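Local coordinates for protein cruciform cutting endonuclease 1, mitochondrial (Schizosaccharomyces pombe, PDB 1KCF) that resolves Holliday junctions in mitochondria, cutting four-way DNA junctions at the point of strand exchange as a homodimeric, magnesium-dependent endonuclease, at residues Asn79-Gln84 / His106-Pro111. Sequence-based numbering, arbitrary orientation.
Sequences NGLDIQ and HEKFNP
K108 stretches to the 79-84 loop with CG anti to its own backbone N (chi1 -177°), and the extended chain beyond it carries the ammonium group to G80 and L81. K108 NZ lies 3.5 Å from G80 O. L81 holds CG anti to its carbonyl carbon, beside the backbone N (chi1 -71°), and L81 CD2 lies 4.2 Å from K108 NZ, the two side chains crossing at about a right angle. On the way out, K108 CG passes 3.5 Å above one face of the F109 ring, nearer its rim than its centre.

The loop has its own bracing. N79 to D82 form a type I turn, closed by D82 N to N79 O at 3.1 Å. The N79 side chain reaches past the turn: N79 OD1 accepts I83 N at 3.3 Å and, weakly, L81 N, while N79 ND2 gives a weak bond to I83 O; the amide thus holds the turn to the residue beyond it. L81 and I83 also pack on L101 of helix 91-109, and L81 on Y54 of strand 52-59, so the loop entering this helix folds back along it and over the RNase H-like sheet.

Across the two segments the contact is slight, burying 102 Å² in all: an exposed lysine, its charge probably favoured electrostatically by a nearby carbonyl oxygen, crossing a leucine that is buried against the neighbouring helix and strand.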
loop_
_atom_site.group_PDB
_atom_site.type_symbol
_atom_site.label_atom_id
_atom_site.label_comp_id
_atom_site.label_asym_id
_atom_site.label_seq_id
_atom_site.Cartn_x
_atom_site.Cartn_y
_atom_site.Cartn_z
ATOM N N ASN A 79 -17.735 1.082 15.091
ATOM C CA ASN A 79 -16.942 2.257 15.423
ATOM C C ASN A 79 -17.605 3.552 14.980
ATOM O O ASN A 79 -18.545 3.540 14.191
ATOM C CB ASN A 79 -15.565 2.130 14.775
ATOM C CG ASN A 79 -15.653 1.893 13.281
ATOM O OD1 ASN A 79 -15.927 2.812 12.511
ATOM N ND2 ASN A 79 -15.439 0.651 12.867
ATOM N N GLY A 80 -17.093 4.669 15.489
ATOM C CA GLY A 80 -17.642 5.969 15.152
ATOM C C GLY A 80 -17.486 6.391 13.703
ATOM O O GLY A 80 -18.170 7.309 13.255
ATOM N N LEU A 81 -16.593 5.738 12.965
ATOM C CA LEU A 81 -16.388 6.085 11.563
ATOM C C LEU A 81 -17.389 5.380 10.656
ATOM O O LEU A 81 -17.352 5.531 9.435
ATOM C CB LEU A 81 -14.959 5.743 11.128
ATOM C CG LEU A 81 -13.873 6.650 11.721
ATOM C CD1 LEU A 81 -12.492 6.174 11.291
ATOM C CD2 LEU A 81 -14.112 8.085 11.268
ATOM N N ASP A 82 -18.283 4.606 11.264
ATOM C CA ASP A 82 -19.304 3.882 10.515
ATOM C C ASP A 82 -18.685 3.025 9.417
ATOM O O ASP A 82 -19.123 3.056 8.268
ATOM C CB ASP A 82 -20.304 4.869 9.914
ATOM N N ILE A 83 -17.665 2.257 9.778
ATOM C CA ILE A 83 -16.988 1.391 8.824
ATOM C C ILE A 83 -17.293 -0.070 9.127
ATOM O O ILE A 83 -16.941 -0.589 10.187
ATOM C CB ILE A 83 -15.457 1.634 8.855
ATOM C CG1 ILE A 83 -15.154 3.022 8.289
ATOM C CG2 ILE A 83 -14.727 0.561 8.057
ATOM C CD1 ILE A 83 -13.705 3.415 8.356
ATOM N N GLN A 84 -17.971 -0.722 8.190
ATOM C CA GLN A 84 -18.331 -2.122 8.338
ATOM C C GLN A 84 -17.306 -2.936 7.572
ATOM O O GLN A 84 -17.329 -2.983 6.344
ATOM C CB GLN A 84 -19.726 -2.365 7.784
ATOM N N HIS A 106 -12.551 11.770 4.091
ATOM C CA HIS A 106 -12.687 12.935 3.214
ATOM C C HIS A 106 -14.066 13.572 3.301
ATOM O O HIS A 106 -14.196 14.795 3.315
ATOM C CB HIS A 106 -12.402 12.552 1.759
ATOM C CG HIS A 106 -10.944 12.496 1.423
ATOM N ND1 HIS A 106 -10.157 13.625 1.349
ATOM C CD2 HIS A 106 -10.124 11.448 1.177
ATOM C CE1 HIS A 106 -8.913 13.274 1.074
ATOM N NE2 HIS A 106 -8.866 11.957 0.965
ATOM N N GLU A 107 -15.091 12.731 3.368
ATOM C CA GLU A 107 -16.468 13.197 3.433
ATOM C C GLU A 107 -16.829 13.764 4.796
ATOM O O GLU A 107 -17.639 14.685 4.902
ATOM C CB GLU A 107 -17.417 12.052 3.083
ATOM N N LYS A 108 -16.222 13.211 5.837
ATOM C CA LYS A 108 -16.511 13.643 7.195
ATOM C C LYS A 108 -15.694 14.841 7.671
ATOM O O LYS A 108 -16.178 15.649 8.467
ATOM C CB LYS A 108 -16.305 12.465 8.153
ATOM C CG LYS A 108 -16.646 12.768 9.597
ATOM C CD LYS A 108 -16.645 11.507 10.446
ATOM C CE LYS A 108 -16.994 11.826 11.895
ATOM N NZ LYS A 108 -17.128 10.596 12.727
ATOM N N PHE A 109 -14.468 14.968 7.178
ATOM C CA PHE A 109 -13.604 16.055 7.608
ATOM C C PHE A 109 -13.183 17.017 6.507
ATOM O O PHE A 109 -12.897 18.183 6.782
ATOM C CB PHE A 109 -12.361 15.472 8.287
ATOM C CG PHE A 109 -12.680 14.538 9.415
ATOM C CD1 PHE A 109 -12.069 13.291 9.497
ATOM C CD2 PHE A 109 -13.612 14.895 10.387
ATOM C CE1 PHE A 109 -12.383 12.411 10.525
ATOM C CE2 PHE A 109 -13.935 14.023 11.423
ATOM C CZ PHE A 109 -13.320 12.778 11.493
ATOM N N ASN A 110 -13.141 16.538 5.269
ATOM C CA ASN A 110 -12.742 17.385 4.149
ATOM C C ASN A 110 -11.521 18.203 4.578
ATOM O O ASN A 110 -11.586 19.425 4.671
ATOM C CB ASN A 110 -13.889 18.324 3.779
ATOM C CG ASN A 110 -13.862 18.723 2.325
ATOM O OD1 ASN A 110 -14.044 17.887 1.439
ATOM N ND2 ASN A 110 -13.629 20.001 2.066
ATOM N N PRO A 111 -10.390 17.528 4.844
ATOM C CA PRO A 111 -9.144 18.171 5.278
ATOM C C PRO A 111 -8.356 18.953 4.235
ATOM O O PRO A 111 -8.456 18.706 3.032
ATOM C CB PRO A 111 -8.314 17.000 5.817
ATOM C CG PRO A 111 -9.329 15.906 6.072
ATOM C CD PRO A 111 -10.254 16.065 4.905
#